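Local coordinates for protein xylosidase (Xanthomonas axonopodis pv. citri, PDB 6XN2) that probably hydrolyses xylo-oligosaccharides as a family 43 glycoside hydrolase, and holds beta-D-xylopyranose in its pocket near a bound calcium ion, at residues Q114-A119 with G140-G145; G165-D170 with G216-R221; G186-W189 with L193-Y196; R254-P259 with V303-H308. One frame throughout, in Å; residues are numbered along the deposited sequence.

Contact 1 of 4, residues Q114-A119 with G140-G145; sequences QRQMWA and GMFQIG. With XYP (beta-D-xylopyranose), chain E.
The Phe142 ring drives its tip over one face of the Trp118 indole, CZ lying 3.5 Å from Trp118 CE3, while xylose C4 lies over the opposite face, toward its rim, 3.7 Å from Trp118 CD2. The indole is the wall between sugar and protein in this blade of the five-bladed beta-propeller expected for family 43. Strand 142-149 supplies Phe142, and the loop before strand 121-125 brings Trp118 to the pocket. The two rings are oblique, with planes at 45° and centroids 4.6 Å apart, and CZ, with CE2 beside it, bears on the six-membered ring. Trp118 carries CG beside its backbone N and opposite the carbonyl carbon (chi1 -71°), which stands the indole up between its two partners; a hydrogen bond from NE1 to Phe81 O restrains its rotation. The Gln116 side chain comes in beside it, crossing that of Phe142 at about a right angle. The backbone O of Gln116 lies at the phenyl edge, in plane and 3.7 Å from Phe142 CE1, and Gln116 OE1 is 3.7 Å from Phe142 CZ. The amide does not depend on the ring: OE1 is hydrogen-bonded to Lys136 NZ and NE2 to Phe81 O. On the sugar side, Ala119 N donates to xylose O3 over 3.3 Å, while Ala119 CB approaches that same oxygen to 3.2 Å.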
loop_
_atom_site.group_PDB
_atom_site.type_symbol
_atom_site.label_atom_id
_atom_site.label_comp_id
_atom_site.label_asym_id
_atom_site.label_seq_id
_atom_site.Cartn_x
_atom_site.Cartn_y
_atom_site.Cartn_z
ATOM N N GLN A 114 -10.031 16.127 7.768
ATOM C CA GLN A 114 -9.416 16.957 8.801
ATOM C C GLN A 114 -7.920 16.681 8.937
ATOM O O GLN A 114 -7.112 17.605 9.055
ATOM C CB GLN A 114 -10.101 16.742 10.156
ATOM C CG GLN A 114 -9.624 17.715 11.231
ATOM C CD GLN A 114 -9.748 17.159 12.644
ATOM O OE1 GLN A 114 -10.751 16.534 13.001
ATOM N NE2 GLN A 114 -8.719 17.383 13.455
ATOM N N ARG A 115 -7.548 15.406 8.922
ATOM C CA ARG A 115 -6.176 15.039 9.242
ATOM C C ARG A 115 -5.788 13.657 8.724
ATOM O O ARG A 115 -6.607 12.939 8.147
ATOM C CB ARG A 115 -5.973 15.089 10.759
ATOM C CG ARG A 115 -6.852 14.100 11.506
ATOM C CD ARG A 115 -6.888 14.369 13.000
ATOM N NE ARG A 115 -7.467 13.236 13.714
ATOM C CZ ARG A 115 -6.758 12.365 14.429
ATOM N NH1 ARG A 115 -5.443 12.511 14.539
ATOM N NH2 ARG A 115 -7.365 11.356 15.045
ATOM N N GLN A 116 -4.521 13.314 8.949
ATOM C CA GLN A 116 -3.967 11.993 8.668
ATOM C C GLN A 116 -4.122 11.576 7.208
ATOM O O GLN A 116 -4.940 10.719 6.853
ATOM C CB GLN A 116 -4.591 10.960 9.605
ATOM C CG GLN A 116 -4.199 11.206 11.057
ATOM C CD GLN A 116 -4.683 10.126 11.994
ATOM O OE1 GLN A 116 -5.872 9.822 12.049
ATOM N NE2 GLN A 116 -3.759 9.538 12.743
ATOM N N MET A 117 -3.308 12.204 6.370
ATOM C CA MET A 117 -3.206 11.851 4.965
ATOM C C MET A 117 -2.278 10.649 4.839
ATOM O O MET A 117 -1.054 10.799 4.814
ATOM C CB MET A 117 -2.691 13.041 4.166
ATOM C CG MET A 117 -3.577 14.278 4.293
ATOM S SD MET A 117 -4.939 14.207 3.109
ATOM C CE MET A 117 -4.196 15.015 1.694
ATOM N N TRP A 118 -2.863 9.461 4.820
ATOM C CA TRP A 118 -2.133 8.205 4.816
ATOM C C TRP A 118 -1.817 7.607 3.451
ATOM O O TRP A 118 -2.015 8.233 2.476
ATOM C CB TRP A 118 -2.822 7.222 5.757
ATOM C CG TRP A 118 -2.648 7.573 7.224
ATOM C CD1 TRP A 118 -2.124 8.686 7.726
ATOM C CD2 TRP A 118 -2.996 6.765 8.344
ATOM N NE1 TRP A 118 -2.112 8.642 9.084
ATOM C CE2 TRP A 118 -2.640 7.466 9.488
ATOM C CE3 TRP A 118 -3.556 5.508 8.486
ATOM C CZ2 TRP A 118 -2.828 6.957 10.746
ATOM C CZ3 TRP A 118 -3.746 5.018 9.728
ATOM C CH2 TRP A 118 -3.389 5.731 10.839
ATOM N N ALA A 119 -1.302 6.393 3.430
ATOM C CA ALA A 119 -0.882 5.686 2.237
ATOM C C ALA A 119 -1.690 5.857 0.956
ATOM O O ALA A 119 -2.694 5.290 0.827
ATOM C CB ALA A 119 -0.751 4.230 2.551
ATOM N N GLY A 140 -13.571 11.510 12.996
ATOM C CA GLY A 140 -12.653 10.429 13.309
ATOM C C GLY A 140 -12.678 9.227 12.380
ATOM O O GLY A 140 -11.861 8.321 12.527
ATOM N N MET A 141 -13.570 9.201 11.420
ATOM C CA MET A 141 -13.657 8.099 10.512
ATOM C C MET A 141 -12.824 8.271 9.253
ATOM O O MET A 141 -12.889 9.276 8.617
ATOM C CB MET A 141 -15.099 7.889 10.071
ATOM C CG MET A 141 -16.112 7.595 11.158
ATOM S SD MET A 141 -15.784 6.105 12.070
ATOM C CE MET A 141 -14.817 6.700 13.385
ATOM N N PHE A 142 -12.047 7.252 8.928
ATOM C CA PHE A 142 -11.287 7.214 7.675
ATOM C C PHE A 142 -12.201 6.973 6.483
ATOM O O PHE A 142 -13.138 6.174 6.551
ATOM C CB PHE A 142 -10.219 6.115 7.703
ATOM C CG PHE A 142 -8.907 6.536 8.316
ATOM C CD1 PHE A 142 -8.156 7.559 7.753
ATOM C CD2 PHE A 142 -8.403 5.878 9.425
ATOM C CE1 PHE A 142 -6.946 7.937 8.301
ATOM C CE2 PHE A 142 -7.192 6.244 9.970
ATOM C CZ PHE A 142 -6.464 7.276 9.408
ATOM N N GLN A 143 -11.855 7.553 5.362
ATOM C CA GLN A 143 -12.500 7.339 4.087
ATOM C C GLN A 143 -11.440 7.584 3.008
ATOM O O GLN A 143 -10.389 8.051 3.255
ATOM C CB GLN A 143 -13.729 8.205 3.866
ATOM C CG GLN A 143 -15.033 7.608 4.324
ATOM C CD GLN A 143 -16.238 8.310 3.751
ATOM O OE1 GLN A 143 -16.719 9.227 4.308
ATOM N NE2 GLN A 143 -16.704 7.859 2.650
ATOM N N ILE A 144 -11.759 7.230 1.802
ATOM C CA ILE A 144 -10.820 7.365 0.716
ATOM C C ILE A 144 -11.327 8.422 -0.245
ATOM O O ILE A 144 -12.455 8.339 -0.723
ATOM C CB ILE A 144 -10.618 6.025 -0.001
ATOM C CG1 ILE A 144 -9.919 5.059 0.953
ATOM C CG2 ILE A 144 -9.803 6.219 -1.276
ATOM C CD1 ILE A 144 -9.881 3.666 0.454
ATOM N N GLY A 145 -10.504 9.441 -0.477
ATOM C CA GLY A 145 -10.836 10.483 -1.427
ATOM C C GLY A 145 -9.983 10.364 -2.674
ATOM O O GLY A 145 -9.055 9.556 -2.728
HETATM O O1 XYP E . -0.935 1.880 9.709
HETATM C C1 XYP E . -0.116 2.503 8.746
HETATM C C2 XYP E . -0.944 2.737 7.499
HETATM C C3 XYP E . -0.324 3.736 6.575
HETATM C C4 XYP E . 0.101 4.971 7.341
HETATM C C5 XYP E . 1.010 4.567 8.465
HETATM O O2 XYP E . -1.144 1.550 6.744
HETATM O O3 XYP E . -1.372 4.016 5.696
HETATM O O4 XYP E . 0.814 5.827 6.507
HETATM O O5 XYP E . 0.354 3.688 9.334
#

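Contact 2 of 4, residues G165-D170 with G216-R221; sequences GTYSID and GPRVAR. With XYP (beta-D-xylopyranose), chain E.
Tyr167 meets Arg218 first, laying its OH over one face of the guanidinium, 3.0 Å from Arg218 NE and 3.5 Å from Arg218 CZ. The angle is too poor for a hydrogen bond between them. Each polar end bonds elsewhere, Tyr167 OH to Asn199 OD1 and Arg218 NE to Ser233 OG. The phenol and guanidinium planes are 51° apart, and Arg218 CG adds an aliphatic touch 4.1 Å from Tyr167 CZ. Arg218 reaches this pose by bending about its CB-CG and CG-CD bonds (chi2 -60°, chi3 -64°), which folds its chain back under the hydroxyl. Next along the segment, Ser168 turns its OG to Gly187 N and Gly191 O. Ile169 presents CD1 to the sugar, 3.9 Å from xylose O2. Asp170 ends the run in the pocket, one carboxylate oxygen for each of two adjacent hydroxyls: O3 donates to OD1 at 2.8 Å and O2 to OD2 at 2.9 Å. A buried tyrosine-arginine contact lies behind a sugar-binding loop of the propeller. Strand 218-221 runs between strands 181-185 and 234-239, and segment 165-170 leads into strand 172-175 at the edge of the same sheet, with Tyr167 edge-to-face with Phe185 and stacked on Tyr196.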
loop_
_atom_site.group_PDB
_atom_site.type_symbol
_atom_site.label_atom_id
_atom_site.label_comp_id
_atom_site.label_asym_id
_atom_site.label_seq_id
_atom_site.Cartn_x
_atom_site.Cartn_y
_atom_site.Cartn_z
ATOM N N GLY A 165 -18.855 4.777 -0.820
ATOM C CA GLY A 165 -18.667 3.363 -0.738
ATOM C C GLY A 165 -17.316 3.006 -0.176
ATOM O O GLY A 165 -17.014 1.867 -0.032
ATOM N N THR A 166 -16.515 4.019 0.107
ATOM C CA THR A 166 -15.232 3.789 0.674
ATOM C C THR A 166 -15.249 4.106 2.131
ATOM O O THR A 166 -16.049 4.797 2.631
ATOM C CB THR A 166 -14.092 4.526 -0.013
ATOM O OG1 THR A 166 -14.197 5.914 0.230
ATOM C CG2 THR A 166 -14.108 4.249 -1.463
ATOM N N TYR A 167 -14.339 3.443 2.776
ATOM C CA TYR A 167 -14.087 3.474 4.189
ATOM C C TYR A 167 -12.712 2.866 4.462
ATOM O O TYR A 167 -12.046 2.512 3.490
ATOM C CB TYR A 167 -15.165 2.714 4.918
ATOM C CG TYR A 167 -15.438 1.355 4.391
ATOM C CD1 TYR A 167 -16.321 1.160 3.390
ATOM C CD2 TYR A 167 -14.860 0.272 4.936
ATOM C CE1 TYR A 167 -16.588 -0.067 2.909
ATOM C CE2 TYR A 167 -15.134 -0.964 4.473
ATOM C CZ TYR A 167 -16.007 -1.122 3.442
ATOM O OH TYR A 167 -16.293 -2.327 2.948
ATOM N N SER A 168 -12.186 2.961 5.720
ATOM C CA SER A 168 -10.889 2.410 6.077
ATOM C C SER A 168 -9.792 3.105 5.245
ATOM O O SER A 168 -9.965 4.251 4.803
ATOM C CB SER A 168 -10.876 0.884 5.874
ATOM O OG SER A 168 -9.772 0.279 6.531
ATOM N N ILE A 169 -8.665 2.448 5.061
ATOM C CA ILE A 169 -7.511 3.073 4.442
ATOM C C ILE A 169 -6.795 2.318 3.344
ATOM O O ILE A 169 -7.327 1.407 2.797
ATOM C CB ILE A 169 -6.447 3.277 5.541
ATOM C CG1 ILE A 169 -6.155 1.974 6.246
ATOM C CG2 ILE A 169 -6.904 4.193 6.619
ATOM C CD1 ILE A 169 -5.008 2.044 7.215
ATOM N N ASP A 170 -5.615 2.822 2.973
ATOM C CA ASP A 170 -4.677 2.109 2.105
ATOM C C ASP A 170 -5.207 1.715 0.724
ATOM O O ASP A 170 -5.186 0.533 0.360
ATOM C CB ASP A 170 -4.175 0.861 2.837
ATOM C CG ASP A 170 -3.290 1.209 4.012
ATOM O OD1 ASP A 170 -3.109 2.427 4.266
ATOM O OD2 ASP A 170 -2.769 0.280 4.674
ATOM N N GLY A 216 -10.738 -9.608 5.079
ATOM C CA GLY A 216 -9.904 -9.392 3.915
ATOM C C GLY A 216 -10.038 -7.965 3.428
ATOM O O GLY A 216 -10.900 -7.219 3.896
ATOM N N PRO A 217 -9.185 -7.570 2.476
ATOM C CA PRO A 217 -9.331 -6.231 1.897
ATOM C C PRO A 217 -10.625 -6.130 1.094
ATOM O O PRO A 217 -11.262 -7.148 0.827
ATOM C CB PRO A 217 -8.096 -6.100 0.998
ATOM C CG PRO A 217 -7.762 -7.520 0.618
ATOM C CD PRO A 217 -8.123 -8.359 1.822
ATOM N N ARG A 218 -10.980 -4.946 0.671
ATOM C CA ARG A 218 -12.140 -4.757 -0.144
ATOM C C ARG A 218 -11.728 -4.512 -1.592
ATOM O O ARG A 218 -10.653 -4.043 -1.830
ATOM C CB ARG A 218 -12.901 -3.580 0.365
ATOM C CG ARG A 218 -13.201 -3.647 1.831
ATOM C CD ARG A 218 -14.021 -4.860 2.182
ATOM N NE ARG A 218 -15.329 -4.840 1.566
ATOM C CZ ARG A 218 -16.310 -5.645 1.897
ATOM N NH1 ARG A 218 -16.128 -6.532 2.826
ATOM N NH2 ARG A 218 -17.464 -5.566 1.310
ATOM N N VAL A 219 -12.576 -4.854 -2.537
ATOM C CA VAL A 219 -12.277 -4.617 -3.921
ATOM C C VAL A 219 -13.513 -4.107 -4.638
ATOM O O VAL A 219 -14.571 -4.549 -4.388
ATOM C CB VAL A 219 -11.725 -5.848 -4.623
ATOM C CG1 VAL A 219 -12.692 -6.990 -4.578
ATOM C CG2 VAL A 219 -11.298 -5.555 -6.043
ATOM N N ALA A 220 -13.346 -3.123 -5.490
ATOM C CA ALA A 220 -14.438 -2.604 -6.263
ATOM C C ALA A 220 -13.946 -2.064 -7.577
ATOM O O ALA A 220 -13.038 -1.311 -7.624
ATOM C CB ALA A 220 -15.143 -1.528 -5.514
ATOM N N ARG A 221 -14.597 -2.456 -8.650
ATOM C CA ARG A 221 -14.238 -1.927 -9.943
ATOM C C ARG A 221 -14.570 -0.447 -9.955
ATOM O O ARG A 221 -15.549 -0.013 -9.433
ATOM C CB ARG A 221 -14.966 -2.640 -11.092
ATOM C CG ARG A 221 -14.517 -2.191 -12.459
ATOM C CD ARG A 221 -15.183 -2.891 -13.600
ATOM N NE ARG A 221 -16.579 -2.547 -13.750
ATOM C CZ ARG A 221 -17.026 -1.470 -14.390
ATOM N NH1 ARG A 221 -16.188 -0.594 -14.921
ATOM N NH2 ARG A 221 -18.325 -1.253 -14.469
HETATM O O1 XYP E . -0.935 1.880 9.709
HETATM C C1 XYP E . -0.116 2.503 8.746
HETATM C C2 XYP E . -0.944 2.737 7.499
HETATM C C3 XYP E . -0.324 3.736 6.575
HETATM C C4 XYP E . 0.101 4.971 7.341
HETATM C C5 XYP E . 1.010 4.567 8.465
HETATM O O2 XYP E . -1.144 1.550 6.744
HETATM O O3 XYP E . -1.372 4.016 5.696
HETATM O O4 XYP E . 0.814 5.827 6.507
HETATM O O5 XYP E . 0.354 3.688 9.334
#

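Contact 3 of 4, residues G186-W189 with L193-Y196; sequences GGIW and LQHY
Trp189 O receives Gln194 NE2 at 2.9 Å, a nearly straight bond (N-H...O 161°) with the acceptor close to the plane of the glutamine amide. The side chain gets there by a turn: CG sits between the backbone N and the carbonyl carbon (chi1 69°), and a bend at chi2 doubles the amide back toward the 186-189 backbone. Its OE1 then lies 3.4 Å from Ile188 CA. A second bond, Leu193 N to Gly187 O at 3.0 Å, ties the start of the 3-10 turn to the same backbone two residues earlier. Below these two bonds the contact is apolar. Leu193 CB packs 4.2 Å from Ile188 CG2, and Leu193 CD2 comes 4.0 Å from Gly186 CA. Gly186 has backbone angles suited to glycine. The CB of Trp189 points away from the 3-10 turn, and its indole meets Phe256 edge-to-face. With only three residues separating the segments, this is a short loop folded back on itself by one main-chain and one side-chain hydrogen bond, as part of the long connection between the second and third strands, 181-185 and 218-221, of a four-stranded antiparallel propeller blade.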
loop_
_atom_site.group_PDB
_atom_site.type_symbol
_atom_site.label_atom_id
_atom_site.label_comp_id
_atom_site.label_asym_id
_atom_site.label_seq_id
_atom_site.Cartn_x
_atom_site.Cartn_y
_atom_site.Cartn_z
ATOM N N GLY A 186 -8.363 -1.217 2.656
ATOM C CA GLY A 186 -8.563 -1.826 3.952
ATOM C C GLY A 186 -7.340 -1.858 4.840
ATOM O O GLY A 186 -6.207 -1.997 4.390
ATOM N N GLY A 187 -7.586 -1.723 6.130
ATOM C CA GLY A 187 -6.555 -1.898 7.131
ATOM C C GLY A 187 -7.270 -2.072 8.450
ATOM O O GLY A 187 -8.188 -1.311 8.745
ATOM N N ILE A 188 -6.871 -3.056 9.231
ATOM C CA ILE A 188 -7.466 -3.264 10.525
ATOM C C ILE A 188 -6.796 -2.418 11.604
ATOM O O ILE A 188 -6.022 -1.552 11.279
ATOM C CB ILE A 188 -7.578 -4.746 10.917
ATOM C CG1 ILE A 188 -6.212 -5.390 11.016
ATOM C CG2 ILE A 188 -8.479 -5.482 9.946
ATOM C CD1 ILE A 188 -6.259 -6.783 11.546
ATOM N N TRP A 189 -7.112 -2.701 12.870
ATOM C CA TRP A 189 -6.624 -1.875 13.985
ATOM C C TRP A 189 -6.934 -0.409 13.709
ATOM O O TRP A 189 -8.096 -0.049 13.506
ATOM C CB TRP A 189 -5.121 -2.069 14.227
ATOM C CG TRP A 189 -4.758 -3.427 14.775
ATOM C CD1 TRP A 189 -5.497 -4.575 14.690
ATOM C CD2 TRP A 189 -3.565 -3.771 15.495
ATOM N NE1 TRP A 189 -4.832 -5.613 15.309
ATOM C CE2 TRP A 189 -3.643 -5.144 15.804
ATOM C CE3 TRP A 189 -2.438 -3.049 15.905
ATOM C CZ2 TRP A 189 -2.641 -5.804 16.517
ATOM C CZ3 TRP A 189 -1.443 -3.708 16.599
ATOM C CH2 TRP A 189 -1.551 -5.071 16.899
ATOM N N LEU A 193 -11.071 -1.058 9.428
ATOM C CA LEU A 193 -11.818 -2.008 8.592
ATOM C C LEU A 193 -12.662 -2.988 9.421
ATOM O O LEU A 193 -13.684 -3.497 8.955
ATOM C CB LEU A 193 -10.857 -2.786 7.682
ATOM C CG LEU A 193 -11.422 -3.903 6.794
ATOM C CD1 LEU A 193 -12.394 -3.362 5.742
ATOM C CD2 LEU A 193 -10.293 -4.678 6.123
ATOM N N GLN A 194 -12.233 -3.232 10.656
ATOM C CA GLN A 194 -12.913 -4.177 11.539
ATOM C C GLN A 194 -14.302 -3.694 11.950
ATOM O O GLN A 194 -15.121 -4.487 12.409
ATOM C CB GLN A 194 -12.065 -4.442 12.787
ATOM C CG GLN A 194 -11.939 -3.259 13.740
ATOM C CD GLN A 194 -10.816 -2.302 13.376
ATOM O OE1 GLN A 194 -10.287 -2.323 12.260
ATOM N NE2 GLN A 194 -10.448 -1.452 14.321
ATOM N N HIS A 195 -14.560 -2.397 11.784
ATOM C CA HIS A 195 -15.868 -1.829 12.111
ATOM C C HIS A 195 -16.885 -1.922 10.976
ATOM O O HIS A 195 -17.980 -1.361 11.077
ATOM C CB HIS A 195 -15.720 -0.373 12.533
ATOM C CG HIS A 195 -15.108 -0.210 13.886
ATOM N ND1 HIS A 195 -13.863 0.347 14.080
ATOM C CD2 HIS A 195 -15.563 -0.554 15.115
ATOM C CE1 HIS A 195 -13.581 0.349 15.371
ATOM N NE2 HIS A 195 -14.594 -0.196 16.020
ATOM N N TYR A 196 -16.548 -2.605 9.913
ATOM C CA TYR A 196 -17.432 -2.716 8.783
ATOM C C TYR A 196 -17.746 -4.137 8.359
ATOM O O TYR A 196 -16.928 -4.959 8.443
ATOM C CB TYR A 196 -16.817 -2.007 7.588
ATOM C CG TYR A 196 -16.574 -0.552 7.785
ATOM C CD1 TYR A 196 -15.468 -0.094 8.433
ATOM C CD2 TYR A 196 -17.455 0.363 7.297
ATOM C CE1 TYR A 196 -15.266 1.240 8.613
ATOM C CE2 TYR A 196 -17.254 1.674 7.462
ATOM C CZ TYR A 196 -16.166 2.115 8.130
ATOM O OH TYR A 196 -16.008 3.430 8.278
#

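Contact 4 of 4, residues R254-P259 with V303-H308; sequences RFFEGP and VGWTTH. With CA (calcium ion), chain D; XYP (beta-D-xylopyranose), chain E.
Phe256 and Trp305 both hold CG opposite the backbone N (chi1 -171° and -163°), which swings each ring out from its chain toward the other, until Phe256 CZ is 3.7 Å from Trp305 CH2. The phenyl tip arrives at the indole edge, near its plane; the rings are oblique and the side chains cross at about a right angle. Further along, His308 brings its ring obliquely up to Gly258, with CE1 3.4 Å from Gly258 CA. Phe256 and Glu257 form a classic beta bulge opposite Ser273 at the start of strand 257-264, which carries Glu257 to the central pocket of the five-bladed propeller fold of family 43. Glu257 puts CG between the backbone N and the carbonyl carbon (chi1 73°) and then extends, so that OE1 accepts from xylose O1 at 2.9 Å. Water 2 donates to Glu257 OE2, also bonds Thr307 O, and accepts from His308 ND1 at 2.7 Å. With the proton placed on ND1, NE2 is left to bind the calcium at 2.6 Å, the metal lying in the imidazole plane at its edge. Waters 3 to 7 and one atom from elsewhere complete its seven ligands, and Pro259 O accepts from water 3 at 2.8 Å.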
loop_
_atom_site.group_PDB
_atom_site.type_symbol
_atom_site.label_atom_id
_atom_site.label_comp_id
_atom_site.label_asym_id
_atom_site.label_seq_id
_atom_site.Cartn_x
_atom_site.Cartn_y
_atom_site.Cartn_z
ATOM N N ARG A 254 -2.841 -13.833 7.870
ATOM C CA ARG A 254 -4.072 -13.058 7.594
ATOM C C ARG A 254 -3.767 -11.593 7.282
ATOM O O ARG A 254 -2.838 -11.051 7.817
ATOM C CB ARG A 254 -5.100 -13.203 8.714
ATOM C CG ARG A 254 -4.710 -12.544 10.021
ATOM C CD ARG A 254 -5.075 -11.106 10.111
ATOM N NE ARG A 254 -4.671 -10.545 11.376
ATOM C CZ ARG A 254 -3.462 -10.097 11.626
ATOM N NH1 ARG A 254 -2.536 -10.156 10.698
ATOM N NH2 ARG A 254 -3.173 -9.589 12.796
ATOM N N PHE A 255 -4.602 -11.003 6.443
ATOM C CA PHE A 255 -4.497 -9.621 6.032
ATOM C C PHE A 255 -4.583 -8.606 7.155
ATOM O O PHE A 255 -5.400 -8.716 7.986
ATOM C CB PHE A 255 -5.563 -9.342 4.977
ATOM C CG PHE A 255 -5.699 -7.902 4.620
ATOM C CD1 PHE A 255 -4.878 -7.335 3.705
ATOM C CD2 PHE A 255 -6.635 -7.128 5.225
ATOM C CE1 PHE A 255 -4.981 -6.025 3.379
ATOM C CE2 PHE A 255 -6.746 -5.806 4.908
ATOM C CZ PHE A 255 -5.910 -5.254 3.982
ATOM N N PHE A 256 -3.708 -7.615 7.157
ATOM C CA PHE A 256 -3.720 -6.559 8.142
ATOM C C PHE A 256 -3.982 -5.219 7.495
ATOM O O PHE A 256 -4.900 -4.580 7.865
ATOM C CB PHE A 256 -2.430 -6.488 8.901
ATOM C CG PHE A 256 -2.441 -5.559 10.071
ATOM C CD1 PHE A 256 -2.047 -4.262 9.942
ATOM C CD2 PHE A 256 -2.764 -6.013 11.325
ATOM C CE1 PHE A 256 -2.012 -3.429 11.012
ATOM C CE2 PHE A 256 -2.728 -5.181 12.394
ATOM C CZ PHE A 256 -2.352 -3.890 12.240
ATOM N N GLU A 257 -3.161 -4.821 6.538
ATOM C CA GLU A 257 -3.304 -3.562 5.831
ATOM C C GLU A 257 -2.521 -3.512 4.514
ATOM O O GLU A 257 -1.913 -4.453 4.137
ATOM C CB GLU A 257 -2.903 -2.371 6.700
ATOM C CG GLU A 257 -1.432 -2.198 6.961
ATOM C CD GLU A 257 -1.118 -1.325 8.169
ATOM O OE1 GLU A 257 -1.987 -0.670 8.691
ATOM O OE2 GLU A 257 0.030 -1.260 8.580
ATOM N N GLY A 258 -2.662 -2.407 3.807
ATOM C CA GLY A 258 -1.894 -2.122 2.601
ATOM C C GLY A 258 -1.905 -3.126 1.458
ATOM O O GLY A 258 -0.832 -3.578 1.034
ATOM N N PRO A 259 -3.063 -3.436 0.903
ATOM C CA PRO A 259 -3.101 -4.370 -0.201
ATOM C C PRO A 259 -2.481 -3.819 -1.465
ATOM O O PRO A 259 -2.440 -2.675 -1.668
ATOM C CB PRO A 259 -4.586 -4.573 -0.436
ATOM C CG PRO A 259 -5.212 -3.367 0.049
ATOM C CD PRO A 259 -4.368 -2.838 1.151
ATOM N N VAL A 303 12.756 -2.641 9.928
ATOM C CA VAL A 303 12.928 -1.849 11.125
ATOM C C VAL A 303 11.755 -0.892 11.202
ATOM O O VAL A 303 11.397 -0.297 10.233
ATOM C CB VAL A 303 14.261 -1.082 11.110
ATOM C CG1 VAL A 303 14.296 -0.016 12.162
ATOM C CG2 VAL A 303 15.407 -2.023 11.307
ATOM N N GLY A 304 11.152 -0.769 12.371
ATOM C CA GLY A 304 9.981 0.050 12.527
ATOM C C GLY A 304 8.780 -0.868 12.555
ATOM O O GLY A 304 8.764 -1.833 11.894
ATOM N N TRP A 305 7.752 -0.519 13.283
ATOM C CA TRP A 305 6.638 -1.453 13.430
ATOM C C TRP A 305 5.943 -1.725 12.100
ATOM O O TRP A 305 5.674 -2.876 11.763
ATOM C CB TRP A 305 5.623 -0.935 14.444
ATOM C CG TRP A 305 4.682 -1.998 14.940
ATOM C CD1 TRP A 305 4.815 -2.743 16.082
ATOM C CD2 TRP A 305 3.464 -2.440 14.316
ATOM N NE1 TRP A 305 3.764 -3.614 16.205
ATOM C CE2 TRP A 305 2.919 -3.449 15.137
ATOM C CE3 TRP A 305 2.785 -2.081 13.145
ATOM C CZ2 TRP A 305 1.723 -4.102 14.827
ATOM C CZ3 TRP A 305 1.594 -2.733 12.835
ATOM C CH2 TRP A 305 1.078 -3.733 13.673
ATOM N N THR A 306 5.668 -0.670 11.342
ATOM C CA THR A 306 4.907 -0.821 10.106
ATOM C C THR A 306 5.746 -1.353 8.948
ATOM O O THR A 306 6.974 -1.238 8.932
ATOM C CB THR A 306 4.255 0.513 9.667
ATOM O OG1 THR A 306 5.238 1.381 9.085
ATOM C CG2 THR A 306 3.589 1.196 10.849
ATOM N N THR A 307 5.058 -1.900 7.958
ATOM C CA THR A 307 5.647 -2.372 6.733
ATOM C C THR A 307 4.617 -2.139 5.632
ATOM O O THR A 307 3.497 -2.444 5.807
ATOM C CB THR A 307 6.166 -3.812 6.819
ATOM O OG1 THR A 307 6.821 -4.163 5.617
ATOM C CG2 THR A 307 5.081 -4.762 7.076
ATOM N N HIS A 308 5.025 -1.537 4.532
ATOM C CA HIS A 308 4.122 -1.224 3.455
ATOM C C HIS A 308 4.875 -1.274 2.149
ATOM O O HIS A 308 6.023 -1.008 2.131
ATOM C CB HIS A 308 3.612 0.168 3.655
ATOM C CG HIS A 308 2.252 0.398 3.110
ATOM N ND1 HIS A 308 1.147 0.366 3.903
ATOM C CD2 HIS A 308 1.826 0.742 1.885
ATOM C CE1 HIS A 308 0.088 0.624 3.179
ATOM N NE2 HIS A 308 0.474 0.847 1.952
HETATM CA CA CA D . -0.429 1.066 -0.501
HETATM O O1 XYP E . -0.935 1.880 9.709
HETATM C C1 XYP E . -0.116 2.503 8.746
HETATM C C2 XYP E . -0.944 2.737 7.499
HETATM C C3 XYP E . -0.324 3.736 6.575
HETATM C C4 XYP E . 0.101 4.971 7.341
HETATM C C5 XYP E . 1.010 4.567 8.465
HETATM O O2 XYP E . -1.144 1.550 6.744
HETATM O O3 XYP E . -1.372 4.016 5.696
HETATM O O4 XYP E . 0.814 5.827 6.507
HETATM O O5 XYP E . 0.354 3.688 9.334
HETATM O O HOH W 1 2.192 -2.724 8.746
HETATM O O HOH W 2 1.566 -0.557 6.448
HETATM O O HOH W 3 -2.597 -0.375 -0.111
HETATM O O HOH W 4 0.183 -1.500 -0.697
HETATM O O HOH W 5 -1.262 1.482 -2.927
HETATM O O HOH W 6 -2.433 2.725 -0.053
HETATM O O HOH W 7 0.658 3.462 -0.607
#

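Overall arrangement
All four contacts are largely buried, but their chemistry shifts with distance from the xylose. Contacts 1, 2 and 4 each send residues to the same sugar: respectively an aromatic face and a backbone N-H, a carboxylate, and a second carboxylate with a metal-bound histidine. The centre of contact 4 lies about 8 Å from the centre of the chain, and ordered waters bridge it; contact 3, its centre about 15 Å from that of the chain, uses direct hydrogen bonds and has an exposed tryptophan. Contacts 2 and 4 reach the same sheet. Contact 3 joins both, pairing Gly186 N with Ile169 O and Ile188 N with Phe256 O, whereas Gln143 and Ile144 tie contact 1 to Thr166 of contact 2.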